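PDB 7M59: tautomerase domain-containing protein from Gammaproteobacteria bacterium SG8_31, which is of unknown specific function but belongs to the tautomerase superfamily, whose small beta-alpha-beta subunits assemble here into a hexamer. Local coordinates for residues V2-I7 and Y39-E44; I7-T12 and L57-G62. All blocks are in the same frame, centred on the assembly; numbering follows the deposited sequence.

Contact 1: residues V2-I7 and Y39-E44; sequences VIQCDI and YVLIRE
R43 reaches from strand 39-44 to D6 and Q4 of strand 2-7. It grips D6 side-on: NE donates to OD1 at 3.0 Å and NH2 to OD2 at 2.8 Å. Each nitrogen thus has its own oxygen, on the syn side but tilted out of the carboxylate plane. The carboxylate and guanidinium planes are 34° apart. NH2 is shared: with NH1 it also grips Q4 end-on, both donating to Q4 OE1, NH2 at 2.9 Å. The Q4 amide stands almost perpendicular to the guanidinium. NH1 lies in the amide carbonyl plane, on a lone pair, whereas NH2 comes from above that plane. The bend at chi3 of R43 (-66°) turns the guanidinium along the sheet face so that D6 and Q4 sit at its edge. The four bonds should fix the rotation of the guanidinium. A water donates to D6 OD1 and, more weakly, to R43 O.

Beneath these groups the strands run parallel and in register. The backbone ladder alternates, from I3 N to Y39 O through to I7 N to R43 O, the last at 2.9 Å. The face bearing I3, C5 and I7 is mostly apolar. There C5 SG meets V40 CG1 at 4.0 Å, and I7 CD1 lies against I42 CG2 at 3.8 Å.

The charge network continues across the interface, where R43 NH1 forms a salt bridge with D6 of the third subunit. V2 to D6 pair antiparallel with a strand of the second subunit, and Y39 to L41 with a strand of the third, so the sheet runs on through the assembly. The two strands and helix 13-31 form a beta-alpha-beta unit, in which I23 of the helix packs on I3 and C5, T24 on V40, and M19 on I42.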
ATOM      1  N   VAL A   2      -3.988  -8.411   5.906  1.00 18.33           N
ATOM      2  CA  VAL A   2      -4.572  -7.563   4.874  1.00 18.28           C
ATOM      3  C   VAL A   2      -4.004  -8.010   3.536  1.00 16.45           C
ATOM      4  O   VAL A   2      -2.781  -8.130   3.390  1.00 18.27           O
ATOM      5  CB  VAL A   2      -4.276  -6.076   5.133  1.00 18.37           C
ATOM      6  CG1 VAL A   2      -4.887  -5.201   4.020  1.00 19.68           C
ATOM      7  CG2 VAL A   2      -4.816  -5.664   6.497  1.00 21.49           C
ATOM      8  N   ILE A   3      -4.887  -8.277   2.572  1.00 18.31           N
ATOM      9  CA  ILE A   3      -4.494  -8.661   1.216  1.00 17.12           C
ATOM     10  C   ILE A   3      -5.022  -7.584   0.283  1.00 18.12           C
ATOM     11  O   ILE A   3      -6.237  -7.487   0.077  1.00 19.63           O
ATOM     12  CB  ILE A   3      -5.036 -10.042   0.803  1.00 17.92           C
ATOM     13  CG1 ILE A   3      -4.911 -11.076   1.944  1.00 18.97           C
ATOM     14  CG2 ILE A   3      -4.340 -10.513  -0.488  1.00 20.00           C
ATOM     15  CD1 ILE A   3      -3.466 -11.434   2.307  1.00 20.00           C
ATOM     16  N   GLN A   4      -4.128  -6.758  -0.256  1.00 16.74           N
ATOM     17  CA  GLN A   4      -4.513  -5.711  -1.194  1.00 16.34           C
ATOM     18  C   GLN A   4      -4.298  -6.220  -2.608  1.00 16.40           C
ATOM     19  O   GLN A   4      -3.233  -6.762  -2.917  1.00 16.88           O
ATOM     20  CB  GLN A   4      -3.710  -4.430  -0.980  1.00 17.53           C
ATOM     21  CG  GLN A   4      -3.955  -3.787   0.373  1.00 18.64           C
ATOM     22  CD  GLN A   4      -2.963  -2.682   0.641  1.00 19.42           C
ATOM     23  OE1 GLN A   4      -3.139  -1.544   0.183  1.00 19.12           O
ATOM     24  NE2 GLN A   4      -1.901  -3.008   1.372  1.00 21.25           N
ATOM     25  N   CYS A   5      -5.298  -6.031  -3.456  1.00 17.53           N
ATOM     26  CA  CYS A   5      -5.286  -6.551  -4.823  1.00 17.68           C
ATOM     27  C   CYS A   5      -5.474  -5.379  -5.769  1.00 17.57           C
ATOM     28  O   CYS A   5      -6.586  -4.863  -5.901  1.00 18.10           O
ATOM     29  CB  CYS A   5      -6.393  -7.584  -5.025  1.00 18.94           C
ATOM     30  SG  CYS A   5      -6.406  -8.892  -3.803  1.00 20.99           S
ATOM     31  N   ASP A   6      -4.394  -4.937  -6.413  1.00 16.85           N
ATOM     32  CA  ASP A   6      -4.477  -3.884  -7.423  1.00 18.03           C
ATOM     33  C   ASP A   6      -4.578  -4.559  -8.783  1.00 19.34           C
ATOM     34  O   ASP A   6      -3.580  -5.062  -9.319  1.00 19.29           O
ATOM     35  CB  ASP A   6      -3.276  -2.952  -7.352  1.00 18.05           C
ATOM     36  CG  ASP A   6      -3.366  -1.976  -6.200  1.00 18.50           C
ATOM     37  OD1 ASP A   6      -4.048  -0.931  -6.350  1.00 18.07           O
ATOM     38  OD2 ASP A   6      -2.740  -2.256  -5.166  1.00 17.86           O
ATOM     39  N   ILE A   7      -5.788  -4.560  -9.344  1.00 19.16           N
ATOM     40  CA  ILE A   7      -6.089  -5.282 -10.573  1.00 19.36           C
ATOM     41  C   ILE A   7      -6.556  -4.298 -11.637  1.00 20.31           C
ATOM     42  O   ILE A   7      -6.949  -3.166 -11.351  1.00 20.42           O
ATOM     43  CB  ILE A   7      -7.147  -6.381 -10.337  1.00 18.08           C
ATOM     44  CG1 ILE A   7      -8.520  -5.754 -10.063  1.00 18.75           C
ATOM     45  CG2 ILE A   7      -6.718  -7.283  -9.185  1.00 20.61           C
ATOM     46  CD1 ILE A   7      -9.644  -6.804  -9.889  1.00 22.73           C
ATOM     47  N   TYR A  39      -8.773  -9.679   5.655  1.00 18.02           N
ATOM     48  CA  TYR A  39      -9.411  -8.525   5.031  1.00 18.95           C
ATOM     49  C   TYR A  39      -8.810  -8.402   3.637  1.00 19.34           C
ATOM     50  O   TYR A  39      -7.605  -8.160   3.500  1.00 18.77           O
ATOM     51  CB  TYR A  39      -9.178  -7.267   5.869  1.00 19.74           C
ATOM     52  CG  TYR A  39     -10.051  -6.049   5.605  1.00 21.39           C
ATOM     53  CD1 TYR A  39     -10.555  -5.309   6.669  1.00 21.40           C
ATOM     54  CD2 TYR A  39     -10.310  -5.592   4.307  1.00 22.04           C
ATOM     55  CE1 TYR A  39     -11.318  -4.168   6.458  1.00 21.08           C
ATOM     56  CE2 TYR A  39     -11.082  -4.448   4.090  1.00 18.65           C
ATOM     57  CZ  TYR A  39     -11.575  -3.745   5.174  1.00 20.02           C
ATOM     58  OH  TYR A  39     -12.321  -2.606   4.991  1.00 20.28           O
ATOM     59  N   VAL A  40      -9.630  -8.627   2.613  1.00 18.85           N
ATOM     60  CA  VAL A  40      -9.223  -8.486   1.219  1.00 18.89           C
ATOM     61  C   VAL A  40      -9.760  -7.163   0.697  1.00 19.52           C
ATOM     62  O   VAL A  40     -10.937  -6.835   0.893  1.00 21.59           O
ATOM     63  CB  VAL A  40      -9.729  -9.657   0.361  1.00 20.36           C
ATOM     64  CG1 VAL A  40      -9.316  -9.464  -1.087  1.00 19.79           C
ATOM     65  CG2 VAL A  40      -9.187 -10.972   0.896  1.00 21.35           C
ATOM     66  N   LEU A  41      -8.900  -6.400   0.037  1.00 17.38           N
ATOM     67  CA  LEU A  41      -9.262  -5.094  -0.491  1.00 17.37           C
ATOM     68  C   LEU A  41      -8.906  -5.065  -1.969  1.00 20.43           C
ATOM     69  O   LEU A  41      -7.771  -5.379  -2.334  1.00 19.30           O
ATOM     70  CB  LEU A  41      -8.526  -3.984   0.268  1.00 18.56           C
ATOM     71  CG  LEU A  41      -8.718  -2.589  -0.316  1.00 22.39           C
ATOM     72  CD1 LEU A  41     -10.159  -2.135  -0.069  1.00 22.84           C
ATOM     73  CD2 LEU A  41      -7.734  -1.656   0.343  1.00 23.46           C
ATOM     74  N   ILE A  42      -9.872  -4.706  -2.815  1.00 18.13           N
ATOM     75  CA  ILE A  42      -9.692  -4.694  -4.262  1.00 17.94           C
ATOM     76  C   ILE A  42      -9.695  -3.251  -4.748  1.00 18.43           C
ATOM     77  O   ILE A  42     -10.589  -2.471  -4.395  1.00 19.01           O
ATOM     78  CB  ILE A  42     -10.795  -5.493  -4.975  1.00 18.31           C
ATOM     79  CG1 ILE A  42     -10.788  -6.952  -4.507  1.00 18.74           C
ATOM     80  CG2 ILE A  42     -10.611  -5.391  -6.487  1.00 20.18           C
ATOM     81  CD1 ILE A  42     -12.057  -7.719  -4.903  1.00 22.46           C
ATOM     82  N   ARG A  43      -8.703  -2.897  -5.559  1.00 17.64           N
ATOM     83  CA  ARG A  43      -8.664  -1.603  -6.228  1.00 17.45           C
ATOM     84  C   ARG A  43      -8.481  -1.831  -7.720  1.00 18.77           C
ATOM     85  O   ARG A  43      -7.624  -2.624  -8.122  1.00 18.61           O
ATOM     86  CB  ARG A  43      -7.516  -0.730  -5.699  1.00 17.66           C
ATOM     87  CG  ARG A  43      -7.717  -0.228  -4.273  1.00 18.21           C
ATOM     88  CD  ARG A  43      -6.551   0.683  -3.842  1.00 17.83           C
ATOM     89  NE  ARG A  43      -5.302  -0.077  -3.768  1.00 16.58           N
ATOM     90  CZ  ARG A  43      -4.714  -0.469  -2.637  1.00 18.46           C
ATOM     91  NH1 ARG A  43      -5.227  -0.157  -1.443  1.00 17.01           N
ATOM     92  NH2 ARG A  43      -3.591  -1.177  -2.698  1.00 15.57           N
ATOM     93  N   GLU A  44      -9.268  -1.129  -8.535  1.00 20.78           N
ATOM     94  CA  GLU A  44      -9.172  -1.219  -9.989  1.00 20.83           C
ATOM     95  C   GLU A  44      -8.481   0.005 -10.564  1.00 21.47           C
ATOM     96  O   GLU A  44      -8.691   1.130 -10.097  1.00 22.54           O
ATOM     97  CB  GLU A  44     -10.556  -1.336 -10.627  1.00 22.60           C
ATOM     98  CG  GLU A  44     -11.297  -2.590 -10.273  1.00 23.98           C
ATOM     99  CD  GLU A  44     -12.739  -2.539 -10.746  1.00 27.66           C
ATOM    100  OE1 GLU A  44     -13.445  -1.556 -10.429  1.00 30.66           O
ATOM    101  OE2 GLU A  44     -13.149  -3.470 -11.457  1.00 27.70           O
TER
HETATM  102  O   HOH W   1      -5.410  -0.777  -8.685  1.00 24.77           O

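Contact 2: residues I7-T12 and L57-G62; sequences IRQGRT and LPEYTG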
ATOM      1  N   ILE A   7      -5.788  -4.560  -9.344  1.00 19.16           N
ATOM      2  CA  ILE A   7      -6.089  -5.282 -10.573  1.00 19.36           C
ATOM      3  C   ILE A   7      -6.556  -4.298 -11.637  1.00 20.31           C
ATOM      4  O   ILE A   7      -6.949  -3.166 -11.351  1.00 20.42           O
ATOM      5  CB  ILE A   7      -7.147  -6.381 -10.337  1.00 18.08           C
ATOM      6  CG1 ILE A   7      -8.520  -5.754 -10.063  1.00 18.75           C
ATOM      7  CG2 ILE A   7      -6.718  -7.283  -9.185  1.00 20.61           C
ATOM      8  CD1 ILE A   7      -9.644  -6.804  -9.889  1.00 22.73           C
ATOM      9  N   ARG A   8      -6.510  -4.740 -12.889  1.00 21.54           N
ATOM     10  CA  ARG A   8      -7.000  -3.893 -13.969  1.00 19.30           C
ATOM     11  C   ARG A   8      -8.526  -3.921 -14.013  1.00 19.63           C
ATOM     12  O   ARG A   8      -9.150  -4.951 -13.749  1.00 23.25           O
ATOM     13  CB  ARG A   8      -6.405  -4.334 -15.307  1.00 21.64           C
ATOM     14  CG  ARG A   8      -4.947  -3.876 -15.504  1.00 21.88           C
ATOM     15  CD  ARG A   8      -4.286  -4.601 -16.680  1.00 25.62           C
ATOM     16  NE  ARG A   8      -4.314  -6.030 -16.412  1.00 25.84           N
ATOM     17  CZ  ARG A   8      -4.599  -6.980 -17.293  1.00 28.48           C
ATOM     18  NH1 ARG A   8      -4.864  -6.680 -18.564  1.00 27.16           N
ATOM     19  NH2 ARG A   8      -4.622  -8.242 -16.889  1.00 26.00           N
ATOM     20  N   GLN A   9      -9.114  -2.769 -14.338  1.00 21.64           N
ATOM     21  CA  GLN A   9     -10.560  -2.616 -14.427  1.00 22.05           C
ATOM     22  C   GLN A   9     -11.129  -3.507 -15.530  1.00 24.08           C
ATOM     23  O   GLN A   9     -10.424  -3.926 -16.449  1.00 25.10           O
ATOM     24  CB  GLN A   9     -10.914  -1.155 -14.718  1.00 23.79           C
ATOM     25  CG  GLN A   9     -10.335  -0.681 -16.046  1.00 25.06           C
ATOM     26  CD  GLN A   9     -10.427   0.822 -16.258  1.00 28.56           C
ATOM     27  OE1 GLN A   9     -10.738   1.577 -15.338  1.00 32.47           O
ATOM     28  NE2 GLN A   9     -10.152   1.261 -17.482  1.00 30.79           N
ATOM     29  N   GLY A  10     -12.427  -3.793 -15.435  1.00 23.67           N
ATOM     30  CA  GLY A  10     -13.132  -4.505 -16.494  1.00 26.61           C
ATOM     31  C   GLY A  10     -13.713  -5.845 -16.099  1.00 30.20           C
ATOM     32  O   GLY A  10     -14.440  -6.449 -16.907  1.00 27.21           O
ATOM     33  N   ARG A  11     -13.424  -6.349 -14.903  1.00 26.70           N
ATOM     34  CA  ARG A  11     -14.010  -7.597 -14.447  1.00 26.29           C
ATOM     35  C   ARG A  11     -15.422  -7.366 -13.918  1.00 25.86           C
ATOM     36  O   ARG A  11     -15.781  -6.273 -13.473  1.00 26.93           O
ATOM     37  CB  ARG A  11     -13.152  -8.228 -13.351  1.00 25.58           C
ATOM     38  CG  ARG A  11     -12.018  -9.102 -13.855  1.00 25.48           C
ATOM     39  CD  ARG A  11     -10.819  -8.275 -14.285  1.00 23.25           C
ATOM     40  NE  ARG A  11      -9.736  -9.144 -14.725  1.00 22.48           N
ATOM     41  CZ  ARG A  11      -8.465  -8.773 -14.813  1.00 23.38           C
ATOM     42  NH1 ARG A  11      -8.106  -7.538 -14.478  1.00 24.23           N
ATOM     43  NH2 ARG A  11      -7.550  -9.645 -15.219  1.00 25.65           N
ATOM     44  N   THR A  12     -16.224  -8.430 -13.949  1.00 29.59           N
ATOM     45  CA  THR A  12     -17.567  -8.373 -13.398  1.00 31.06           C
ATOM     46  C   THR A  12     -17.526  -8.428 -11.876  1.00 30.28           C
ATOM     47  O   THR A  12     -16.534  -8.843 -11.268  1.00 27.27           O
ATOM     48  CB  THR A  12     -18.422  -9.533 -13.918  1.00 29.47           C
ATOM     49  OG1 THR A  12     -17.975 -10.756 -13.318  1.00 29.38           O
ATOM     50  CG2 THR A  12     -18.321  -9.641 -15.430  1.00 31.00           C
ATOM     51  N   LEU A  57       0.542  -2.397 -19.524  1.00 27.14           N
ATOM     52  CA  LEU A  57      -0.303  -3.561 -19.723  1.00 26.79           C
ATOM     53  C   LEU A  57      -1.551  -3.180 -20.519  1.00 27.05           C
ATOM     54  O   LEU A  57      -2.008  -2.034 -20.465  1.00 27.40           O
ATOM     55  CB  LEU A  57      -0.712  -4.166 -18.380  1.00 26.64           C
ATOM     56  CG  LEU A  57       0.407  -4.695 -17.476  1.00 28.42           C
ATOM     57  CD1 LEU A  57      -0.150  -5.588 -16.366  1.00 24.42           C
ATOM     58  CD2 LEU A  57       1.482  -5.421 -18.266  1.00 31.11           C
ATOM     59  N   PRO A  58      -2.109  -4.117 -21.282  1.00 28.33           N
ATOM     60  CA  PRO A  58      -3.321  -3.810 -22.047  1.00 30.70           C
ATOM     61  C   PRO A  58      -4.543  -3.738 -21.144  1.00 30.73           C
ATOM     62  O   PRO A  58      -4.534  -4.177 -19.991  1.00 28.72           O
ATOM     63  CB  PRO A  58      -3.421  -4.979 -23.033  1.00 30.13           C
ATOM     64  CG  PRO A  58      -2.742  -6.106 -22.342  1.00 31.60           C
ATOM     65  CD  PRO A  58      -1.615  -5.478 -21.555  1.00 30.05           C
ATOM     66  N   GLU A  59      -5.608  -3.154 -21.686  1.00 30.45           N
ATOM     67  CA  GLU A  59      -6.890  -3.152 -20.997  1.00 28.10           C
ATOM     68  C   GLU A  59      -7.462  -4.560 -20.932  1.00 30.07           C
ATOM     69  O   GLU A  59      -7.338  -5.343 -21.880  1.00 31.15           O
ATOM     70  CB  GLU A  59      -7.884  -2.236 -21.710  1.00 29.48           C
ATOM     71  CG  GLU A  59      -7.623  -0.773 -21.503  1.00 30.07           C
ATOM     72  CD  GLU A  59      -7.841  -0.369 -20.060  1.00 34.78           C
ATOM     73  OE1 GLU A  59      -8.938  -0.644 -19.515  1.00 37.30           O
ATOM     74  OE2 GLU A  59      -6.913   0.211 -19.487  1.00 31.75           O
ATOM     75  N   TYR A  60      -8.092  -4.885 -19.806  1.00 28.48           N
ATOM     76  CA  TYR A  60      -8.836  -6.128 -19.679  1.00 29.50           C
ATOM     77  C   TYR A  60     -10.248  -5.936 -20.222  1.00 28.51           C
ATOM     78  O   TYR A  60     -10.959  -5.013 -19.809  1.00 27.90           O
ATOM     79  CB  TYR A  60      -8.896  -6.594 -18.223  1.00 27.60           C
ATOM     80  CG  TYR A  60      -9.701  -7.854 -18.058  1.00 28.41           C
ATOM     81  CD1 TYR A  60     -11.062  -7.801 -17.782  1.00 27.16           C
ATOM     82  CD2 TYR A  60      -9.104  -9.104 -18.208  1.00 28.75           C
ATOM     83  CE1 TYR A  60     -11.799  -8.945 -17.649  1.00 28.92           C
ATOM     84  CE2 TYR A  60      -9.840 -10.256 -18.069  1.00 28.99           C
ATOM     85  CZ  TYR A  60     -11.183 -10.172 -17.793  1.00 25.50           C
ATOM     86  OH  TYR A  60     -11.929 -11.311 -17.652  1.00 33.16           O
ATOM     87  N   THR A  61     -10.667  -6.832 -21.123  1.00 30.09           N
ATOM     88  CA  THR A  61     -11.996  -6.759 -21.722  1.00 34.40           C
ATOM     89  C   THR A  61     -12.877  -7.975 -21.465  1.00 35.34           C
ATOM     90  O   THR A  61     -14.089  -7.893 -21.700  1.00 41.79           O
ATOM     91  CB  THR A  61     -11.890  -6.563 -23.243  1.00 34.53           C
ATOM     92  OG1 THR A  61     -11.093  -7.615 -23.800  1.00 33.35           O
ATOM     93  CG2 THR A  61     -11.249  -5.227 -23.568  1.00 35.12           C
ATOM     94  N   GLY A  62     -12.320  -9.091 -21.000  1.00 28.60           N
ATOM     95  CA  GLY A  62     -13.047 -10.337 -20.940  1.00 30.61           C
ATOM     96  C   GLY A  62     -13.043 -11.114 -22.237  1.00 32.32           C
ATOM     97  O   GLY A  62     -13.362 -12.311 -22.224  1.00 35.05           O
TER
HETATM   98  O   HOH W   2      -8.293  -2.833 -17.822  1.00 25.19           O
HETATM   99  O   HOH W   3     -14.928  -5.550 -19.731  1.00 42.52           O
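The guanidinium of R11 lies flat on one face of the Y60 ring, with the planes 16° apart and the centres 3.7 Å apart. This is a stacked cation-pi contact. R11 NE sits over the ring centre, and CD adds a CH-pi contact on that face. G62 N lies over the opposite face, toward the rim, while G10 O is at the ring edge. A bend at chi2 (80°) folds the R11 chain across the ring. R11 NH1 also donates to R8 O at 2.9 Å, and NE bonds to I31 O of the second subunit.

R8 NH1 donates to P58 O at 2.9 Å, from above the carbonyl plane. Its guanidinium has Y60 CB over one face. Further out, Q9 NE2 donates to E59 OE1 at 3.0 Å, a nearly straight bond at 166°. One water joins Q9 O to Y60 N, with a weaker bond to E59 OE1. Y60 OH bonds to Q15, and E59 OE2 to the G47 amide.

The end of strand 2-8, its following loop and segment 57-62 are joined by side chains and water. The Y60 face and R8 O would favour the positive charge of R11, and P58 O that of R8.

Contacts 1 and 2 follow one another along strand 2-8. I7 is the residue they share, and its strand carries on into contact 2. Their centres are about 15 Å apart. Past R8 the strand ends, and the chain turns to meet the segment after strand 55-56. E44 and Q9 touch at the junction, E44 CB lying 4.0 Å from Q9 CA. The segments alternate along the chain. Contact 1 is buried, with charges paired on one face of the sheet, whereas contact 2 is partly exposed and uses water. Both reach the second subunit, I7 and Y60 each packing on its I31.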